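Local coordinates for probable oxidoreductase protein (Rhizobium etli, PDB 4FB5) that probably works as a nucleotide-binding oxidoreductase of the GFO/IDH/MocA family, its exact substrate and reaction being undefined, at residues G29-G34 with V98-P103; V175-V180 with S266-A271; G223-V228 with V257-D262. All blocks are in the same frame, centred on the assembly; numbering follows the deposited sequence.

Interaction 1: G29-G34 with V98-P103; sequences GLIGTG and VSVTTP
T101 meets I31 through a hydroxyl set between its own backbone N and carbonyl carbon (chi1 66°), which brings OG1 to 2.7 Å from I31 O. In I31, CG1 lies beside the backbone N (chi1 -39°), and CD1 touches V98 CG1 at 3.3 Å and V100 CG2 at 4.0 Å. The second branch of I31, CG2, takes a separate partner, resting 3.6 Å from T102 CG2. I31 O is gripped twice: T101 N lies 3.1 Å away and approaches nearly in line with the carbonyl, although the hydrogen bond is bent at the hydrogen, whereas T101 OG1 comes in tilted from the carbonyl plane. The methyl CG2 of T101 lies 3.9 Å from L30 CD2. An alanine in place of T101 is likely to leave I31 O with the backbone N-H as its one remaining donor in this contact, and L30 CD2 without the methyl that flanks it. On the other face of the strands, L30 CD2 packs 3.8 Å from S99 CB. Upstream, S99 N gives a hydrogen bond to G29 O and I31 N one to S99 O at 2.9 Å, the straight, staggered ladder of parallel strands whose axes diverge by 14°. Past the strand, G32 has a positive phi, and a CB there would run into T101 OG1, which calls for glycine. With G34, at the N-cap position of the following helix, it fits the GxGxxG pattern of a Rossmann fold, consistent with dinucleotide binding. In the parallel sheet, strand 27-31 lies between 97-100 and 58-63. Helix 107-116 covers the face carrying I31, V98 and V100, while helix 35-44 receives T101 on M36 and S99 OG through hydrogen bonds to H40 and W44.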
ATOM      1  N   GLY A  29     -30.375   7.393  29.704  1.00 54.96           N
ATOM      2  CA  GLY A  29     -30.206   8.815  29.866  1.00 54.74           C
ATOM      3  C   GLY A  29     -28.908   9.210  29.221  1.00 54.79           C
ATOM      4  O   GLY A  29     -27.882   8.584  29.499  1.00 55.52           O
ATOM      5  N   LEU A  30     -28.927  10.221  28.353  1.00 54.19           N
ATOM      6  CA  LEU A  30     -27.681  10.704  27.760  1.00 53.79           C
ATOM      7  C   LEU A  30     -27.392  12.102  28.217  1.00 53.63           C
ATOM      8  O   LEU A  30     -28.269  12.933  28.177  1.00 53.88           O
ATOM      9  CB  LEU A  30     -27.801  10.717  26.244  1.00 53.98           C
ATOM     10  CG  LEU A  30     -26.600  10.692  25.286  1.00 52.92           C
ATOM     11  CD1 LEU A  30     -26.922  11.542  24.084  1.00 51.00           C
ATOM     12  CD2 LEU A  30     -25.319  11.172  25.902  1.00 53.58           C
ATOM     13  N   ILE A  31     -26.155  12.364  28.625  1.00 54.21           N
ATOM     14  CA  ILE A  31     -25.656  13.739  28.926  1.00 54.13           C
ATOM     15  C   ILE A  31     -24.542  14.126  27.955  1.00 54.18           C
ATOM     16  O   ILE A  31     -23.586  13.372  27.792  1.00 53.71           O
ATOM     17  CB  ILE A  31     -25.080  13.828  30.341  1.00 53.77           C
ATOM     18  CG1 ILE A  31     -25.924  13.003  31.304  1.00 55.20           C
ATOM     19  CG2 ILE A  31     -25.053  15.254  30.825  1.00 54.10           C
ATOM     20  CD1 ILE A  31     -25.140  12.480  32.488  1.00 56.85           C
ATOM     21  N   GLY A  32     -24.664  15.297  27.333  1.00 54.69           N
ATOM     22  CA  GLY A  32     -23.745  15.738  26.269  1.00 56.07           C
ATOM     23  C   GLY A  32     -24.265  15.382  24.873  1.00 56.95           C
ATOM     24  O   GLY A  32     -24.880  14.322  24.688  1.00 57.50           O
ATOM     25  N   THR A  33     -24.043  16.262  23.894  1.00 57.39           N
ATOM     26  CA  THR A  33     -24.599  16.080  22.530  1.00 57.82           C
ATOM     27  C   THR A  33     -23.638  16.449  21.424  1.00 58.03           C
ATOM     28  O   THR A  33     -24.003  16.367  20.240  1.00 57.20           O
ATOM     29  CB  THR A  33     -25.936  16.867  22.272  1.00 58.37           C
ATOM     30  OG1 THR A  33     -25.723  18.294  22.366  1.00 57.80           O
ATOM     31  CG2 THR A  33     -27.030  16.422  23.241  1.00 57.73           C
ATOM     32  N   GLY A  34     -22.434  16.881  21.826  1.00 58.56           N
ATOM     33  CA  GLY A  34     -21.288  16.990  20.935  1.00 59.53           C
ATOM     34  C   GLY A  34     -21.036  15.638  20.287  1.00 60.43           C
ATOM     35  O   GLY A  34     -21.793  14.678  20.506  1.00 60.65           O
ATOM     36  N   VAL A  98     -26.854   5.617  32.529  1.00 61.10           N
ATOM     37  CA  VAL A  98     -26.403   6.949  32.104  1.00 59.90           C
ATOM     38  C   VAL A  98     -25.200   6.910  31.144  1.00 59.02           C
ATOM     39  O   VAL A  98     -24.233   6.192  31.375  1.00 59.04           O
ATOM     40  CB  VAL A  98     -26.174   7.894  33.300  1.00 59.87           C
ATOM     41  CG1 VAL A  98     -25.797   9.264  32.825  1.00 58.85           C
ATOM     42  CG2 VAL A  98     -27.451   7.974  34.174  1.00 60.70           C
ATOM     43  N   SER A  99     -25.317   7.646  30.038  1.00 57.95           N
ATOM     44  CA  SER A  99     -24.251   7.821  29.054  1.00 56.67           C
ATOM     45  C   SER A  99     -23.638   9.166  29.323  1.00 56.22           C
ATOM     46  O   SER A  99     -24.217  10.186  28.966  1.00 56.09           O
ATOM     47  CB  SER A  99     -24.818   7.848  27.627  1.00 56.41           C
ATOM     48  OG  SER A  99     -24.787   6.593  26.963  1.00 55.40           O
ATOM     49  N   VAL A 100     -22.474   9.191  29.946  1.00 55.88           N
ATOM     50  CA  VAL A 100     -21.786  10.465  30.144  1.00 55.96           C
ATOM     51  C   VAL A 100     -20.839  10.696  29.003  1.00 55.52           C
ATOM     52  O   VAL A 100     -20.000   9.868  28.745  1.00 55.80           O
ATOM     53  CB  VAL A 100     -20.978  10.503  31.439  1.00 55.78           C
ATOM     54  CG1 VAL A 100     -20.409  11.865  31.634  1.00 56.81           C
ATOM     55  CG2 VAL A 100     -21.863  10.154  32.620  1.00 56.34           C
ATOM     56  N   THR A 101     -20.987  11.814  28.310  1.00 55.58           N
ATOM     57  CA  THR A 101     -20.166  12.106  27.136  1.00 55.42           C
ATOM     58  C   THR A 101     -19.839  13.555  27.131  1.00 55.47           C
ATOM     59  O   THR A 101     -19.616  14.117  26.079  1.00 55.90           O
ATOM     60  CB  THR A 101     -20.909  11.871  25.797  1.00 55.03           C
ATOM     61  OG1 THR A 101     -21.982  12.803  25.678  1.00 55.38           O
ATOM     62  CG2 THR A 101     -21.474  10.488  25.707  1.00 55.53           C
ATOM     63  N   THR A 102     -19.863  14.162  28.307  1.00 55.99           N
ATOM     64  CA  THR A 102     -19.556  15.570  28.494  1.00 56.41           C
ATOM     65  C   THR A 102     -18.053  15.752  28.500  1.00 56.66           C
ATOM     66  O   THR A 102     -17.315  14.796  28.268  1.00 56.88           O
ATOM     67  CB  THR A 102     -20.123  16.073  29.830  1.00 56.88           C
ATOM     68  OG1 THR A 102     -19.662  15.236  30.907  1.00 57.17           O
ATOM     69  CG2 THR A 102     -21.659  16.073  29.798  1.00 57.18           C
ATOM     70  N   PRO A 103     -17.584  16.980  28.747  1.00 57.04           N
ATOM     71  CA  PRO A 103     -16.137  17.170  28.781  1.00 57.46           C
ATOM     72  C   PRO A 103     -15.448  16.506  29.973  1.00 57.95           C
ATOM     73  O   PRO A 103     -16.077  16.260  30.997  1.00 57.70           O
ATOM     74  CB  PRO A 103     -16.004  18.684  28.857  1.00 57.39           C
ATOM     75  CG  PRO A 103     -17.204  19.166  28.151  1.00 56.97           C
ATOM     76  CD  PRO A 103     -18.289  18.261  28.591  1.00 56.98           C
TER

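Interaction 2: V175-V180 with S266-A271; sequences VNHVRV and SAVLMA
H177 and V178, consecutive residues, both donate to S266 O, one through its ring and the other through its backbone. V178 N approaches nearly in line with the carbonyl at 2.9 Å, while H177 ND1, 3.2 Å away, stands above the carbonyl plane, 56° out of it, and so does not use a lone pair. The ring gets there because CG is anti to the backbone N (chi1 -177°), and its edge then faces S266, with V268 CG2 4.0 Å from CE1. On its other nitrogen, H177 NE2 accepts from R179 NE at 2.9 Å, so the imidazole is fixed from both sides, ND1 as donor and NE2 as acceptor. Around this ring run two parallel strands whose axes differ by 7°. The pair is the parallel step in the large mixed sheet of the GFO/IDH/MocA C-terminal domain, where 175-183 and 266-272 lie side by side between antiparallel neighbours. On the far side of 175-183, N176 and H177 both face Y287, a classic beta bulge. Further along, the parallel ladder continues with V268 N bonded to V178 O at 2.8 Å, V180 N to V268 O and M270 N to V180 O. V178 and A267, with V180 and L269, occupy the face that packs on helix 206-221. The opposite face, with H177, R179, S266 and V268, meets the second subunit, where R179 forms salt bridges through NH1 to E181 and through NH2 to D183 of that subunit.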
ATOM      1  N   VAL A 175       5.232 -13.520  22.163  1.00 36.58           N
ATOM      2  CA  VAL A 175       5.435 -12.129  21.797  1.00 35.79           C
ATOM      3  C   VAL A 175       6.640 -11.612  22.557  1.00 36.51           C
ATOM      4  O   VAL A 175       6.659 -11.769  23.745  1.00 36.88           O
ATOM      5  CB  VAL A 175       4.166 -11.328  22.105  1.00 35.43           C
ATOM      6  CG1 VAL A 175       4.386  -9.852  21.918  1.00 34.43           C
ATOM      7  CG2 VAL A 175       3.012 -11.826  21.194  1.00 33.31           C
ATOM      8  N   ASN A 176       7.650 -11.089  21.847  1.00 37.12           N
ATOM      9  CA  ASN A 176       8.870 -10.527  22.402  1.00 38.68           C
ATOM     10  C   ASN A 176       8.732  -8.986  22.444  1.00 38.88           C
ATOM     11  O   ASN A 176       9.039  -8.378  23.471  1.00 40.37           O
ATOM     12  CB  ASN A 176      10.118 -10.743  21.506  1.00 39.51           C
ATOM     13  CG  ASN A 176      10.193 -12.111  20.836  1.00 45.36           C
ATOM     14  OD1 ASN A 176      10.176 -13.166  21.506  1.00 55.76           O
ATOM     15  ND2 ASN A 176      10.355 -12.117  19.509  1.00 48.49           N
ATOM     16  N   HIS A 177       8.329  -8.371  21.317  1.00 36.58           N
ATOM     17  CA  HIS A 177       8.365  -6.925  21.115  1.00 34.41           C
ATOM     18  C   HIS A 177       7.063  -6.340  20.575  1.00 33.25           C
ATOM     19  O   HIS A 177       6.377  -6.939  19.747  1.00 32.93           O
ATOM     20  CB  HIS A 177       9.458  -6.628  20.129  1.00 34.68           C
ATOM     21  CG  HIS A 177       9.680  -5.179  19.875  1.00 36.34           C
ATOM     22  ND1 HIS A 177       9.619  -4.231  20.866  1.00 39.28           N
ATOM     23  CD2 HIS A 177      10.035  -4.519  18.746  1.00 39.83           C
ATOM     24  CE1 HIS A 177       9.900  -3.044  20.357  1.00 40.14           C
ATOM     25  NE2 HIS A 177      10.165  -3.193  19.073  1.00 39.14           N
ATOM     26  N   VAL A 178       6.710  -5.158  21.025  1.00 31.53           N
ATOM     27  CA  VAL A 178       5.488  -4.543  20.523  1.00 30.69           C
ATOM     28  C   VAL A 178       5.656  -3.059  20.325  1.00 29.72           C
ATOM     29  O   VAL A 178       6.134  -2.408  21.212  1.00 29.14           O
ATOM     30  CB  VAL A 178       4.306  -4.763  21.462  1.00 30.60           C
ATOM     31  CG1 VAL A 178       3.101  -3.965  20.979  1.00 31.04           C
ATOM     32  CG2 VAL A 178       3.996  -6.234  21.570  1.00 30.15           C
ATOM     33  N   ARG A 179       5.233  -2.558  19.162  1.00 29.11           N
ATOM     34  CA  ARG A 179       5.250  -1.134  18.791  1.00 28.43           C
ATOM     35  C   ARG A 179       3.836  -0.606  18.628  1.00 28.97           C
ATOM     36  O   ARG A 179       3.007  -1.295  18.046  1.00 29.50           O
ATOM     37  CB  ARG A 179       5.972  -0.985  17.467  1.00 26.79           C
ATOM     38  CG  ARG A 179       7.428  -1.093  17.671  1.00 25.58           C
ATOM     39  CD  ARG A 179       8.149  -1.306  16.382  1.00 27.96           C
ATOM     40  NE  ARG A 179       9.494  -1.870  16.536  1.00 27.87           N
ATOM     41  CZ  ARG A 179      10.312  -2.119  15.511  1.00 30.05           C
ATOM     42  NH1 ARG A 179       9.899  -1.859  14.273  1.00 31.50           N
ATOM     43  NH2 ARG A 179      11.532  -2.654  15.689  1.00 28.41           N
ATOM     44  N   VAL A 180       3.552   0.621  19.070  1.00 29.42           N
ATOM     45  CA  VAL A 180       2.166   1.172  18.966  1.00 30.08           C
ATOM     46  C   VAL A 180       2.128   2.661  18.750  1.00 29.90           C
ATOM     47  O   VAL A 180       2.678   3.364  19.550  1.00 30.96           O
ATOM     48  CB  VAL A 180       1.374   0.890  20.236  1.00 29.69           C
ATOM     49  CG1 VAL A 180       0.010   1.420  20.101  1.00 32.19           C
ATOM     50  CG2 VAL A 180       1.239  -0.540  20.363  1.00 31.82           C
ATOM     51  N   SER A 266       8.492  -6.238  25.799  1.00 35.76           N
ATOM     52  CA  SER A 266       9.096  -4.962  25.631  1.00 34.55           C
ATOM     53  C   SER A 266       8.286  -4.175  24.600  1.00 34.30           C
ATOM     54  O   SER A 266       7.981  -4.688  23.535  1.00 34.76           O
ATOM     55  CB  SER A 266      10.515  -5.181  25.191  1.00 34.10           C
ATOM     56  OG  SER A 266      10.859  -4.277  24.162  1.00 37.11           O
ATOM     57  N   ALA A 267       7.908  -2.941  24.923  1.00 32.99           N
ATOM     58  CA  ALA A 267       6.940  -2.230  24.103  1.00 32.03           C
ATOM     59  C   ALA A 267       7.357  -0.783  23.913  1.00 31.02           C
ATOM     60  O   ALA A 267       7.966  -0.210  24.782  1.00 31.58           O
ATOM     61  CB  ALA A 267       5.541  -2.353  24.707  1.00 31.57           C
ATOM     62  N   VAL A 268       7.124  -0.226  22.739  1.00 30.30           N
ATOM     63  CA  VAL A 268       7.340   1.196  22.502  1.00 29.95           C
ATOM     64  C   VAL A 268       5.997   1.782  22.189  1.00 29.65           C
ATOM     65  O   VAL A 268       5.250   1.185  21.425  1.00 30.15           O
ATOM     66  CB  VAL A 268       8.278   1.458  21.343  1.00 29.93           C
ATOM     67  CG1 VAL A 268       8.569   2.938  21.211  1.00 29.38           C
ATOM     68  CG2 VAL A 268       9.583   0.726  21.567  1.00 30.16           C
ATOM     69  N   LEU A 269       5.691   2.914  22.814  1.00 29.28           N
ATOM     70  CA  LEU A 269       4.469   3.711  22.561  1.00 29.50           C
ATOM     71  C   LEU A 269       4.837   5.146  22.104  1.00 30.38           C
ATOM     72  O   LEU A 269       5.718   5.794  22.652  1.00 31.01           O
ATOM     73  CB  LEU A 269       3.592   3.774  23.793  1.00 28.64           C
ATOM     74  CG  LEU A 269       2.151   4.259  23.653  1.00 29.07           C
ATOM     75  CD1 LEU A 269       1.304   3.505  24.654  1.00 23.91           C
ATOM     76  CD2 LEU A 269       1.958   5.785  23.797  1.00 28.29           C
HETATM   77  N   MSE A 270       4.171   5.615  21.069  1.00 30.67           N
HETATM   78  CA  MSE A 270       4.410   6.936  20.510  1.00 30.85           C
HETATM   79  C   MSE A 270       3.022   7.493  20.317  1.00 30.04           C
HETATM   80  O   MSE A 270       2.159   6.805  19.774  1.00 30.78           O
HETATM   81  CB  MSE A 270       5.149   6.839  19.191  1.00 30.53           C
HETATM   82  CG  MSE A 270       6.492   6.235  19.389  1.00 36.29           C
HETATM   83 SE   MSE A 270       7.377   5.376  17.851  1.00 53.10          SE
HETATM   84  CE  MSE A 270       6.634   3.532  17.969  1.00 45.10           C
ATOM     85  N   ALA A 271       2.788   8.698  20.816  1.00 28.74           N
ATOM     86  CA  ALA A 271       1.498   9.357  20.676  1.00 28.23           C
ATOM     87  C   ALA A 271       1.847  10.754  20.241  1.00 27.42           C
ATOM     88  O   ALA A 271       2.839  11.315  20.698  1.00 27.08           O
ATOM     89  CB  ALA A 271       0.701   9.335  21.962  1.00 27.68           C
TER

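Interaction 3: G223-V228 with V257-D262; sequences GHVEAV and VLMRLD
E226 and A227 both sit opposite R260, a classic beta bulge in the antiparallel pairing of strands 225-233 and 254-261 within the C-terminal mixed sheet; the N-to-C directions of the short strand segments differ by 151°. Three backbone hydrogen bonds tie the pair. E226 N reaches R260 O at 2.8 Å, R260 N, tilted from the carbonyl plane, gives a long, bent bond to A227 O at 3.2 Å, and D262 N closes the end on H224 O. The bulge thus lets R260 use its N-H and C=O on two successive residues.

Among the apolar contacts, V225 divides its methyls: CG2 touches L261 CD2 at 3.7 Å, while CG1, anti to the backbone N (chi1 177°), reaches M259 CB and, at 4.2 Å, its selenium SE. V228 packs CB against V257 CG1 at 3.9 Å. Helix 206-221 packs on V225, M259 and L261 through L215 and L218, and helix 367-385 covers V225 and V228.

The polar ends of R260 and H224 find partners outside the pair. R260 NH2 makes a salt bridge to D231 of the second subunit, its NH1 bonds to G264 O, and H224 NE2 is hydrogen-bonded to D369 OD1 in helix 367-385. The carboxylates of E226 and D262 come close without a bond, though the modelled position of E226 OE2 is doubtful.

Weak backbone contacts complete the ladder: V228 CA lies 3.4 Å from L258 O, a CA-H...O contact.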
ATOM      1  N   GLY A 223      -1.781  -7.053  28.777  1.00 39.88           N
ATOM      2  CA  GLY A 223      -2.275  -6.636  30.043  1.00 39.22           C
ATOM      3  C   GLY A 223      -1.678  -5.282  30.326  1.00 39.87           C
ATOM      4  O   GLY A 223      -1.299  -4.545  29.394  1.00 39.79           O
ATOM      5  N   HIS A 224      -1.613  -4.962  31.616  1.00 39.78           N
ATOM      6  CA  HIS A 224      -1.220  -3.659  32.096  1.00 40.07           C
ATOM      7  C   HIS A 224       0.290  -3.359  31.994  1.00 40.61           C
ATOM      8  O   HIS A 224       1.090  -4.233  31.711  1.00 40.53           O
ATOM      9  CB  HIS A 224      -1.749  -3.477  33.509  1.00 39.68           C
ATOM     10  CG  HIS A 224      -3.210  -3.160  33.566  1.00 38.98           C
ATOM     11  ND1 HIS A 224      -3.742  -1.993  33.055  1.00 38.24           N
ATOM     12  CD2 HIS A 224      -4.253  -3.850  34.089  1.00 39.26           C
ATOM     13  CE1 HIS A 224      -5.049  -1.979  33.248  1.00 38.62           C
ATOM     14  NE2 HIS A 224      -5.385  -3.091  33.884  1.00 40.99           N
ATOM     15  N   VAL A 225       0.664  -2.106  32.196  1.00 41.22           N
ATOM     16  CA  VAL A 225       2.038  -1.666  31.961  1.00 42.45           C
ATOM     17  C   VAL A 225       2.829  -1.669  33.272  1.00 43.52           C
ATOM     18  O   VAL A 225       2.278  -1.353  34.338  1.00 44.69           O
ATOM     19  CB  VAL A 225       1.993  -0.257  31.364  1.00 41.40           C
ATOM     20  CG1 VAL A 225       3.334   0.267  31.164  1.00 41.08           C
ATOM     21  CG2 VAL A 225       1.333  -0.334  30.043  1.00 43.32           C
ATOM     22  N   GLU A 226       4.117  -1.981  33.222  1.00 44.16           N
ATOM     23  CA  GLU A 226       4.831  -2.247  34.487  1.00 44.83           C
ATOM     24  C   GLU A 226       5.986  -1.347  34.801  1.00 43.09           C
ATOM     25  O   GLU A 226       6.183  -1.010  35.951  1.00 43.97           O
ATOM     26  CB  GLU A 226       5.221  -3.719  34.628  1.00 45.66           C
ATOM     27  CG  GLU A 226       3.972  -4.606  34.832  1.00 52.15           C
ATOM     28  CD  GLU A 226       4.219  -6.103  34.516  1.00 61.45           C
ATOM     29  OE1 GLU A 226       5.420  -6.528  34.434  1.00 62.44           O
ATOM     30  OE2 GLU A 226       3.194  -6.845  34.362  1.00 63.33           O
ATOM     31  N   ALA A 227       6.746  -0.956  33.803  1.00 40.98           N
ATOM     32  CA  ALA A 227       7.722   0.083  33.980  1.00 39.31           C
ATOM     33  C   ALA A 227       7.615   0.943  32.721  1.00 38.77           C
ATOM     34  O   ALA A 227       7.185   0.439  31.690  1.00 39.30           O
ATOM     35  CB  ALA A 227       9.077  -0.513  34.121  1.00 38.52           C
ATOM     36  N   VAL A 228       7.972   2.228  32.807  1.00 37.42           N
ATOM     37  CA  VAL A 228       7.870   3.178  31.703  1.00 35.80           C
ATOM     38  C   VAL A 228       8.983   4.195  31.798  1.00 36.37           C
ATOM     39  O   VAL A 228       9.421   4.498  32.892  1.00 35.97           O
ATOM     40  CB  VAL A 228       6.498   3.934  31.642  1.00 35.43           C
ATOM     41  CG1 VAL A 228       5.322   2.947  31.520  1.00 34.17           C
ATOM     42  CG2 VAL A 228       6.291   4.900  32.824  1.00 34.40           C
ATOM     43  N   VAL A 257       7.389   6.560  24.704  1.00 35.22           N
ATOM     44  CA  VAL A 257       7.506   5.860  25.949  1.00 34.90           C
ATOM     45  C   VAL A 257       8.081   4.507  25.635  1.00 35.67           C
ATOM     46  O   VAL A 257       7.558   3.810  24.765  1.00 36.58           O
ATOM     47  CB  VAL A 257       6.124   5.668  26.553  1.00 34.80           C
ATOM     48  CG1 VAL A 257       6.204   5.010  27.928  1.00 34.61           C
ATOM     49  CG2 VAL A 257       5.381   6.997  26.614  1.00 33.28           C
ATOM     50  N   LEU A 258       9.166   4.147  26.311  1.00 35.57           N
ATOM     51  CA  LEU A 258       9.651   2.788  26.332  1.00 35.43           C
ATOM     52  C   LEU A 258       8.916   2.088  27.451  1.00 37.27           C
ATOM     53  O   LEU A 258       8.640   2.701  28.473  1.00 37.81           O
ATOM     54  CB  LEU A 258      11.100   2.848  26.657  1.00 34.40           C
ATOM     55  CG  LEU A 258      12.026   2.833  25.467  1.00 34.05           C
ATOM     56  CD1 LEU A 258      11.415   3.438  24.272  1.00 33.27           C
ATOM     57  CD2 LEU A 258      13.357   3.469  25.796  1.00 33.33           C
HETATM   58  N   MSE A 259       8.560   0.827  27.298  1.00 38.85           N
HETATM   59  CA  MSE A 259       7.852   0.184  28.397  1.00 41.78           C
HETATM   60  C   MSE A 259       8.177  -1.295  28.570  1.00 41.93           C
HETATM   61  O   MSE A 259       8.986  -1.858  27.849  1.00 41.42           O
HETATM   62  CB  MSE A 259       6.341   0.341  28.273  1.00 42.36           C
HETATM   63  CG  MSE A 259       5.898   1.534  27.480  1.00 50.66           C
HETATM   64 SE   MSE A 259       3.928   1.669  27.251  1.00 70.09          SE
HETATM   65  CE  MSE A 259       3.682   0.435  25.747  1.00 62.50           C
ATOM     66  N   ARG A 260       7.533  -1.888  29.569  1.00 42.83           N
ATOM     67  CA  ARG A 260       7.542  -3.316  29.811  1.00 44.05           C
ATOM     68  C   ARG A 260       6.136  -3.668  30.233  1.00 44.62           C
ATOM     69  O   ARG A 260       5.593  -3.055  31.127  1.00 44.70           O
ATOM     70  CB  ARG A 260       8.522  -3.660  30.926  1.00 43.91           C
ATOM     71  CG  ARG A 260       9.969  -3.449  30.545  1.00 45.86           C
ATOM     72  CD  ARG A 260      10.464  -4.649  29.792  1.00 51.72           C
ATOM     73  NE  ARG A 260      11.767  -4.465  29.175  1.00 56.02           N
ATOM     74  CZ  ARG A 260      12.358  -5.395  28.434  1.00 59.13           C
ATOM     75  NH1 ARG A 260      11.748  -6.564  28.215  1.00 59.24           N
ATOM     76  NH2 ARG A 260      13.553  -5.158  27.913  1.00 59.39           N
ATOM     77  N   LEU A 261       5.513  -4.613  29.569  1.00 46.26           N
ATOM     78  CA  LEU A 261       4.219  -5.026  30.026  1.00 48.68           C
ATOM     79  C   LEU A 261       4.332  -6.289  30.841  1.00 50.61           C
ATOM     80  O   LEU A 261       5.427  -6.849  31.058  1.00 50.78           O
ATOM     81  CB  LEU A 261       3.294  -5.313  28.863  1.00 48.49           C
ATOM     82  CG  LEU A 261       3.302  -4.383  27.669  1.00 49.78           C
ATOM     83  CD1 LEU A 261       2.806  -5.120  26.427  1.00 48.33           C
ATOM     84  CD2 LEU A 261       2.443  -3.158  27.967  1.00 49.79           C
ATOM     85  N   ASP A 262       3.158  -6.713  31.286  1.00 53.02           N
ATOM     86  CA  ASP A 262       2.893  -8.039  31.797  1.00 55.51           C
ATOM     87  C   ASP A 262       3.677  -9.060  31.011  1.00 55.62           C
ATOM     88  O   ASP A 262       3.629  -9.072  29.757  1.00 56.60           O
ATOM     89  CB  ASP A 262       1.411  -8.341  31.615  1.00 56.73           C
ATOM     90  CG  ASP A 262       0.725  -8.686  32.919  1.00 61.71           C
ATOM     91  OD1 ASP A 262       1.127  -9.713  33.560  1.00 66.03           O
ATOM     92  OD2 ASP A 262      -0.220  -7.922  33.289  1.00 64.49           O
TER

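Interaction 1 comes first along the chain, in the parallel sheet of the Rossmann-type domain; interactions 2 and 3 follow in the mixed sheet of the C-terminal domain, both segments of interaction 3 falling between those of interaction 2 in sequence. The centre of interaction 1 is about 33 Å from that of interaction 2 and 32 Å from that of interaction 3, with no touch. Interactions 2 and 3 lie about 9 Å apart, centre to centre. Strands 254-261 and 266-272 are sheet neighbours, so the four strands run 175-183, 266-272, 254-261, 225-233. Both contacts back onto helix 206-221 and reach the second subunit, whereas no other chain touches interaction 1, in the probable nucleotide-binding domain.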